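Local coordinates for gigastasin (Haementeria ghilianii, PDB 5UBM), which probably inhibits serine proteases, as members of the leech antistasin family do, through small cysteine-rich domains, at residues 57-60 against 66-69; 85-88 against 94-97. All coordinates share one frame; numbering follows the deposited sequence.

Contact 1: 57-60 against 66-69; sequences ERYQ and CRKC
Q60 and K68 bring the two short strands together, their CA atoms 5.5 Å apart, and one backbone hydrogen bond joins them, K68 N to Q60 O at 3.0 Å and nearly straight (170°), with the donor well off the carbonyl plane. On one side of this bond Y59 and R67 lie alongside each other and point the same way. R67 CG sits beside Y59 CB, 3.7 Å away, and the next carbon, CD, moves over one face of the ring, 4.0 Å from its centroid, in a CH-pi contact. The bend at chi3 (69°) then lays the guanidinium along the same face: R67 CZ comes 4.8 Å from the Y59 ring centroid, a cation-pi pair with planes only 20° apart. The edge of the same ring meets the backbone, Y59 CD1 lying 3.6 Å from K68 O. Q60 and K68 make the other side, where the extended lysine passes obliquely and K68 CD packs 4.0 Å from Q60 CB. Q60 NE2, the side-chain amide nitrogen, is hydrogen-bonded to the carbonyls of C71 and C74, and the Y59 hydroxyl to C54 N. Strand 59-61 also pairs through Q60 with L70, just past the corner at C69, while disulfides from C66 to C45 and from C69 to C50 tie strand 67-68 to the preceding chain.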
# COMPACT_ATOMS: atom_id res chain seq x y z
N GLU C 57 -4.51 27.76 -36.95
CA GLU C 57 -5.26 26.60 -37.41
C GLU C 57 -4.35 25.38 -37.45
O GLU C 57 -4.25 24.70 -38.48
CB GLU C 57 -5.88 26.86 -38.77
N ARG C 58 -3.69 25.09 -36.33
CA ARG C 58 -2.67 24.04 -36.29
C ARG C 58 -3.14 22.79 -35.55
O ARG C 58 -2.31 22.03 -35.03
CB ARG C 58 -1.40 24.58 -35.63
CG ARG C 58 -0.81 25.80 -36.32
CD ARG C 58 -0.08 25.42 -37.60
NE ARG C 58 1.19 24.75 -37.32
CZ ARG C 58 2.33 25.39 -37.08
NH1 ARG C 58 2.36 26.72 -37.08
NH2 ARG C 58 3.43 24.70 -36.83
N TYR C 59 -4.45 22.57 -35.51
CA TYR C 59 -5.00 21.35 -34.91
C TYR C 59 -4.91 20.17 -35.88
O TYR C 59 -4.95 20.35 -37.10
CB TYR C 59 -6.45 21.55 -34.49
CG TYR C 59 -6.65 22.57 -33.40
CD1 TYR C 59 -6.72 22.18 -32.07
CD2 TYR C 59 -6.76 23.92 -33.69
CE1 TYR C 59 -6.90 23.10 -31.06
CE2 TYR C 59 -6.95 24.86 -32.69
CZ TYR C 59 -7.01 24.44 -31.38
OH TYR C 59 -7.19 25.37 -30.38
N GLN C 60 -4.79 18.97 -35.32
CA GLN C 60 -4.85 17.76 -36.13
C GLN C 60 -6.30 17.34 -36.30
O GLN C 60 -7.18 17.79 -35.56
CB GLN C 60 -4.05 16.63 -35.50
CG GLN C 60 -2.57 16.92 -35.33
CD GLN C 60 -1.81 15.72 -34.80
OE1 GLN C 60 -2.25 14.58 -34.97
NE2 GLN C 60 -0.68 15.98 -34.15
N CYS C 66 -12.50 15.28 -37.77
CA CYS C 66 -12.89 15.92 -36.52
C CYS C 66 -11.66 16.51 -35.84
O CYS C 66 -10.59 15.92 -35.87
CB CYS C 66 -13.58 14.93 -35.59
SG CYS C 66 -14.90 13.97 -36.36
N ARG C 67 -11.83 17.66 -35.20
CA ARG C 67 -10.72 18.33 -34.54
C ARG C 67 -10.26 17.56 -33.30
O ARG C 67 -11.04 17.34 -32.37
CB ARG C 67 -11.11 19.75 -34.15
CG ARG C 67 -9.92 20.60 -33.72
CD ARG C 67 -10.37 21.87 -33.01
NE ARG C 67 -10.95 21.58 -31.70
CZ ARG C 67 -11.30 22.51 -30.82
NH1 ARG C 67 -11.14 23.79 -31.10
NH2 ARG C 67 -11.82 22.15 -29.65
N LYS C 68 -8.99 17.17 -33.29
CA LYS C 68 -8.39 16.56 -32.11
C LYS C 68 -7.90 17.64 -31.16
O LYS C 68 -7.83 18.82 -31.52
CB LYS C 68 -7.22 15.65 -32.51
CG LYS C 68 -7.59 14.52 -33.44
CD LYS C 68 -6.35 13.74 -33.85
CE LYS C 68 -6.69 12.66 -34.87
NZ LYS C 68 -5.48 11.99 -35.41
N CYS C 69 -7.56 17.25 -29.94
CA CYS C 69 -6.90 18.17 -29.02
C CYS C 69 -5.41 17.87 -29.02
O CYS C 69 -4.81 17.55 -27.99
CB CYS C 69 -7.50 18.07 -27.62
SG CYS C 69 -9.00 19.07 -27.42

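Contact 2: 85-88 against 94-97; sequences YGFK and CEAF
Similar first torsions bring F87 and E95 together: in each, CG stands opposite the carbonyl carbon across the CA-CB bond, close to the amide nitrogen (chi1 -80° for F87, -51° for E95), which carries the phenyl ring toward the backbone of A96 and F97 and, with the rest of the glutamate extended, sets its carboxylate against F87 CB. E95 OE2 ends 3.5 Å from F87 CB. From there it reaches the F87 backbone through a water, which donates to E95 OE2 at 2.7 Å and accepts from F87 N at 2.9 Å. The water thus accepts from the F87 amide and passes a hydrogen on to the carboxylate of the facing segment. The other carboxylate oxygen, OE1, forms a salt bridge with K78, which also makes a cation-pi pair with F87, so one cation serves both phenyl and carboxylate.

One side of the phenyl, CD2 and CE2, faces two carbonyl oxygens. F87 CD2 lies 3.3 Å from A96 O, an oblique approach, whereas F87 CE2 is 3.8 Å from F97 O, which stands at the ring edge near its plane. A hydrogen bond from A96 N to K88 O joins the main chains, 2.9 Å and almost straight at 170°; the A96 methyl packs against that same carbonyl, CB to K88 O being 3.5 Å. At the corner, the F97 ring stacks edge-to-face on an aromatic side chain of another protein. A short antiparallel pair with one backbone hydrogen bond between these segments, K88 also being bonded to T99, and with the C94-C74 disulfide beside it, fits the compact antistasin-type fold, in which cystines substitute for an extensive hydrophobic core.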
# COMPACT_ATOMS: atom_id res chain seq x y z
N TYR C 85 0.63 23.33 -13.08
CA TYR C 85 0.51 24.46 -13.98
C TYR C 85 0.45 24.02 -15.44
O TYR C 85 0.75 24.80 -16.35
CB TYR C 85 1.67 25.44 -13.77
CG TYR C 85 1.67 26.08 -12.40
CD1 TYR C 85 0.75 27.08 -12.09
CD2 TYR C 85 2.57 25.70 -11.43
CE1 TYR C 85 0.74 27.68 -10.84
CE2 TYR C 85 2.57 26.28 -10.17
CZ TYR C 85 1.65 27.27 -9.89
OH TYR C 85 1.64 27.86 -8.64
N GLY C 86 0.06 22.77 -15.65
CA GLY C 86 -0.02 22.21 -16.99
C GLY C 86 1.34 21.81 -17.53
O GLY C 86 2.39 22.17 -16.97
N PHE C 87 1.34 21.05 -18.62
CA PHE C 87 2.58 20.66 -19.27
C PHE C 87 3.21 21.86 -19.97
O PHE C 87 2.52 22.71 -20.53
CB PHE C 87 2.33 19.53 -20.27
CG PHE C 87 2.24 18.17 -19.64
CD1 PHE C 87 1.10 17.79 -18.94
CD2 PHE C 87 3.28 17.27 -19.76
CE1 PHE C 87 1.01 16.54 -18.36
CE2 PHE C 87 3.19 16.00 -19.19
CZ PHE C 87 2.05 15.64 -18.48
N LYS C 88 4.54 21.93 -19.92
CA LYS C 88 5.26 22.96 -20.64
C LYS C 88 5.09 22.73 -22.14
O LYS C 88 5.41 21.66 -22.65
CB LYS C 88 6.74 22.95 -20.27
CG LYS C 88 7.56 24.01 -20.98
CD LYS C 88 8.95 24.14 -20.39
CE LYS C 88 9.68 25.34 -20.97
NZ LYS C 88 8.87 26.59 -20.85
N CYS C 94 3.05 21.81 -28.88
CA CYS C 94 3.45 20.48 -28.44
C CYS C 94 3.78 20.47 -26.95
O CYS C 94 4.64 21.22 -26.50
CB CYS C 94 4.66 19.98 -29.24
SG CYS C 94 4.39 19.85 -31.02
N GLU C 95 3.09 19.62 -26.20
CA GLU C 95 3.39 19.46 -24.78
C GLU C 95 4.62 18.58 -24.62
O GLU C 95 4.73 17.55 -25.28
CB GLU C 95 2.20 18.86 -24.03
CG GLU C 95 0.87 19.56 -24.27
CD GLU C 95 -0.11 19.39 -23.13
OE1 GLU C 95 -0.66 18.28 -22.97
OE2 GLU C 95 -0.33 20.36 -22.38
N ALA C 96 5.53 18.99 -23.75
CA ALA C 96 6.71 18.18 -23.42
C ALA C 96 6.32 16.79 -22.90
O ALA C 96 5.22 16.60 -22.39
CB ALA C 96 7.59 18.90 -22.41
N PHE C 97 7.23 15.84 -23.03
CA PHE C 97 6.94 14.47 -22.64
C PHE C 97 6.70 14.35 -21.14
O PHE C 97 5.78 13.66 -20.70
CB PHE C 97 8.07 13.54 -23.05
CG PHE C 97 7.78 12.09 -22.78
CD1 PHE C 97 7.10 11.32 -23.71
CD2 PHE C 97 8.18 11.49 -21.60
CE1 PHE C 97 6.82 9.99 -23.47
CE2 PHE C 97 7.91 10.16 -21.35
CZ PHE C 97 7.23 9.41 -22.28
O HOH W 1 -1.28 20.84 -19.89

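How the contacts relate
Contacts 1 and 2 follow one another along the chain: the residues of contact 1 all precede those of contact 2. Contact 1 falls in the antistasin-like range 45-71 and contact 2 in the antistasin range 74-100. Their centres are about 17 Å apart and their nearest atoms about 7 Å, so they do not touch. Each pairs a strand, 59-61 or 87-89, with a shorter one, 67-68 or 95-96, across five intervening residues. The matching plan, including a half-cystine at the first residue of each second segment, is consistent with two copies of one cysteine-rich module strung in series. Both contacts reach another protein in the assembly, contact 1 through one residue and contact 2 through three.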